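Local coordinates for protein GCN5-related N-acetyltransferase (Exiguobacterium sibiricum 255-15, PDB 3GYA) that binds coenzyme A and probably transfers an acyl group from acyl-CoA to an acceptor, at residues E104-Y109 against L140-F145. Residues are numbered along the deposited sequence; the frame is centred on the assembly and turned at random.
Sequences EAFLTY and LDKTAF
Phe106 reaches from the C-terminal end region of helix 93-105 into the bend where strand 138-141 passes into helix 142-147. Its CB lies beside the aliphatic chain of Lys142. On the ring, CD1 meets Lys142 CB at 3.6 Å, while CE1 approaches the backbone N and CA of the same lysine. On the other flank, CD2 and CE2 pack against Phe145 in an offset stack with centroids 4.6 Å apart and planes at 30°. Phe106 CD2 comes within 3.4 Å of Phe145 CG, over one face of that ring toward its rim. Phe145 brings its ring across that of Phe106 with chi1 at 173°, CG trans to N. In this GNAT fold, CoA binds at Ser90, Gly92, Gly94 and Thr95, at and just before the start of helix 93-105. The contact joins the opposite end of that helix to the last strand and the C-terminal helix. At the tip, Phe106 CZ has Leu140 O in the ring plane at 3.5 Å. The Lys142 chain bends at chi2 and chi3, bringing CE to 3.2 Å from Phe106 O; NZ forms a salt bridge with Asp110 and a weak bond to a water also hydrogen-bonded to Phe106 O.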
ATOM      1  N   GLU A 104      -4.326  -9.657   4.850  1.00 23.46           N
ATOM      2  CA  GLU A 104      -3.098 -10.209   5.371  1.00 26.09           C
ATOM      3  C   GLU A 104      -2.626  -9.477   6.626  1.00 23.36           C
ATOM      4  O   GLU A 104      -2.242 -10.119   7.601  1.00 24.49           O
ATOM      5  CB  GLU A 104      -2.007 -10.181   4.325  1.00 27.49           C
ATOM      6  CG  GLU A 104      -0.751 -10.871   4.808  1.00 27.32           C
ATOM      7  CD  GLU A 104       0.287 -10.992   3.728  1.00 27.62           C
ATOM      8  OE1 GLU A 104      -0.019 -11.723   2.762  1.00 26.81           O
ATOM      9  OE2 GLU A 104       1.388 -10.389   3.850  1.00 27.81           O
ATOM     10  N   ALA A 105      -2.619  -8.138   6.579  1.00 24.06           N
ATOM     11  CA  ALA A 105      -2.075  -7.335   7.683  1.00 22.95           C
ATOM     12  C   ALA A 105      -2.853  -7.533   8.978  1.00 22.09           C
ATOM     13  O   ALA A 105      -2.275  -7.519  10.057  1.00 23.08           O
ATOM     14  CB  ALA A 105      -2.005  -5.820   7.322  1.00 23.42           C
ATOM     15  N   PHE A 106      -4.167  -7.740   8.885  1.00 22.10           N
ATOM     16  CA  PHE A 106      -4.967  -7.944  10.083  1.00 24.35           C
ATOM     17  C   PHE A 106      -4.686  -9.284  10.738  1.00 22.37           C
ATOM     18  O   PHE A 106      -5.223  -9.541  11.809  1.00 23.74           O
ATOM     19  CB  PHE A 106      -6.472  -7.769   9.816  1.00 24.01           C
ATOM     20  CG  PHE A 106      -6.930  -6.327   9.879  1.00 24.17           C
ATOM     21  CD1 PHE A 106      -6.686  -5.554  11.026  1.00 26.50           C
ATOM     22  CD2 PHE A 106      -7.581  -5.736   8.801  1.00 26.23           C
ATOM     23  CE1 PHE A 106      -7.098  -4.241  11.103  1.00 23.48           C
ATOM     24  CE2 PHE A 106      -7.999  -4.390   8.885  1.00 24.27           C
ATOM     25  CZ  PHE A 106      -7.747  -3.661  10.028  1.00 25.50           C
ATOM     26  N   LEU A 107      -3.833 -10.126  10.131  1.00 23.11           N
ATOM     27  CA  LEU A 107      -3.414 -11.367  10.826  1.00 23.66           C
ATOM     28  C   LEU A 107      -2.386 -11.041  11.911  1.00 22.93           C
ATOM     29  O   LEU A 107      -2.269 -11.756  12.906  1.00 26.91           O
ATOM     30  CB  LEU A 107      -2.842 -12.398   9.849  1.00 21.76           C
ATOM     31  CG  LEU A 107      -3.793 -13.056   8.843  1.00 22.23           C
ATOM     32  CD1 LEU A 107      -2.957 -13.808   7.785  1.00 22.45           C
ATOM     33  CD2 LEU A 107      -4.878 -13.982   9.462  1.00 23.16           C
ATOM     34  N   THR A 108      -1.684  -9.928  11.736  1.00 24.98           N
ATOM     35  CA  THR A 108      -0.621  -9.507  12.653  1.00 24.78           C
ATOM     36  C   THR A 108      -1.016  -8.328  13.555  1.00 24.54           C
ATOM     37  O   THR A 108      -0.606  -8.269  14.701  1.00 25.70           O
ATOM     38  CB  THR A 108       0.640  -9.173  11.854  1.00 27.25           C
ATOM     39  OG1 THR A 108       0.998 -10.318  11.073  1.00 28.18           O
ATOM     40  CG2 THR A 108       1.809  -8.799  12.746  1.00 26.03           C
ATOM     41  N   TYR A 109      -1.816  -7.405  13.030  1.00 24.23           N
ATOM     42  CA  TYR A 109      -2.117  -6.129  13.668  1.00 22.82           C
ATOM     43  C   TYR A 109      -3.605  -6.048  13.985  1.00 23.65           C
ATOM     44  O   TYR A 109      -4.443  -6.603  13.257  1.00 24.86           O
ATOM     45  CB  TYR A 109      -1.733  -4.960  12.723  1.00 22.90           C
ATOM     46  CG  TYR A 109      -0.267  -5.003  12.387  1.00 23.14           C
ATOM     47  CD1 TYR A 109       0.686  -4.720  13.363  1.00 24.28           C
ATOM     48  CD2 TYR A 109       0.177  -5.366  11.123  1.00 20.71           C
ATOM     49  CE1 TYR A 109       2.057  -4.778  13.080  1.00 22.02           C
ATOM     50  CE2 TYR A 109       1.542  -5.454  10.838  1.00 21.89           C
ATOM     51  CZ  TYR A 109       2.478  -5.157  11.824  1.00 23.98           C
ATOM     52  OH  TYR A 109       3.821  -5.224  11.581  1.00 23.17           O
ATOM     53  N   LEU A 140      -8.389   1.943  10.899  1.00 23.77           N
ATOM     54  CA  LEU A 140      -9.391   0.889  10.867  1.00 25.62           C
ATOM     55  C   LEU A 140      -9.024  -0.172  11.898  1.00 25.09           C
ATOM     56  O   LEU A 140      -7.893  -0.696  11.885  1.00 24.07           O
ATOM     57  CB  LEU A 140      -9.491   0.284   9.473  1.00 24.78           C
ATOM     58  CG  LEU A 140     -10.487  -0.871   9.284  1.00 25.10           C
ATOM     59  CD1 LEU A 140     -11.923  -0.445   9.601  1.00 24.44           C
ATOM     60  CD2 LEU A 140     -10.309  -1.419   7.836  1.00 24.27           C
ATOM     61  N   ASP A 141      -9.972  -0.457  12.795  1.00 24.04           N
ATOM     62  CA  ASP A 141      -9.810  -1.505  13.787  1.00 24.57           C
ATOM     63  C   ASP A 141     -10.156  -2.867  13.193  1.00 25.54           C
ATOM     64  O   ASP A 141     -11.071  -2.979  12.367  1.00 25.60           O
ATOM     65  CB  ASP A 141     -10.711  -1.251  14.992  1.00 26.78           C
ATOM     66  CG  ASP A 141     -10.239  -0.083  15.860  1.00 30.67           C
ATOM     67  OD1 ASP A 141      -9.051   0.291  15.803  1.00 32.45           O
ATOM     68  OD2 ASP A 141     -11.079   0.434  16.627  1.00 40.97           O
ATOM     69  N   LYS A 142      -9.482  -3.904  13.681  1.00 25.60           N
ATOM     70  CA  LYS A 142      -9.738  -5.256  13.202  1.00 26.93           C
ATOM     71  C   LYS A 142     -11.182  -5.680  13.435  1.00 27.69           C
ATOM     72  O   LYS A 142     -11.789  -6.357  12.613  1.00 27.20           O
ATOM     73  CB  LYS A 142      -8.789  -6.250  13.866  1.00 26.52           C
ATOM     74  CG  LYS A 142      -8.771  -7.590  13.170  1.00 29.15           C
ATOM     75  CD  LYS A 142      -8.593  -8.726  14.124  1.00 35.38           C
ATOM     76  CE  LYS A 142      -7.188  -9.179  14.260  1.00 39.63           C
ATOM     77  NZ  LYS A 142      -7.069 -10.104  15.448  1.00 35.32           N
ATOM     78  N   THR A 143     -11.742  -5.306  14.573  1.00 27.68           N
ATOM     79  CA  THR A 143     -13.106  -5.701  14.886  1.00 27.67           C
ATOM     80  C   THR A 143     -14.096  -5.119  13.853  1.00 25.62           C
ATOM     81  O   THR A 143     -15.024  -5.808  13.428  1.00 28.57           O
ATOM     82  CB  THR A 143     -13.442  -5.344  16.350  1.00 27.93           C
ATOM     83  OG1 THR A 143     -13.105  -3.982  16.608  1.00 34.35           O
ATOM     84  CG2 THR A 143     -12.637  -6.230  17.317  1.00 27.43           C
ATOM     85  N   ALA A 144     -13.855  -3.888  13.394  1.00 26.36           N
ATOM     86  CA  ALA A 144     -14.661  -3.261  12.347  1.00 28.25           C
ATOM     87  C   ALA A 144     -14.463  -3.984  11.009  1.00 31.17           C
ATOM     88  O   ALA A 144     -15.421  -4.269  10.286  1.00 31.85           O
ATOM     89  CB  ALA A 144     -14.296  -1.775  12.213  1.00 30.67           C
ATOM     90  N   PHE A 145     -13.219  -4.308  10.698  1.00 28.61           N
ATOM     91  CA  PHE A 145     -12.898  -5.093   9.508  1.00 29.00           C
ATOM     92  C   PHE A 145     -13.593  -6.464   9.545  1.00 30.50           C
ATOM     93  O   PHE A 145     -14.190  -6.879   8.553  1.00 31.56           O
ATOM     94  CB  PHE A 145     -11.378  -5.252   9.406  1.00 27.99           C
ATOM     95  CG  PHE A 145     -10.921  -6.184   8.327  1.00 28.35           C
ATOM     96  CD1 PHE A 145     -10.856  -5.753   7.006  1.00 29.52           C
ATOM     97  CD2 PHE A 145     -10.499  -7.483   8.636  1.00 28.54           C
ATOM     98  CE1 PHE A 145     -10.424  -6.603   6.002  1.00 33.61           C
ATOM     99  CE2 PHE A 145     -10.043  -8.341   7.626  1.00 27.42           C
ATOM    100  CZ  PHE A 145     -10.018  -7.892   6.313  1.00 29.22           C
TER
HETATM  101  O   HOH W   1      -4.262  -9.307  14.941  1.00 32.45           O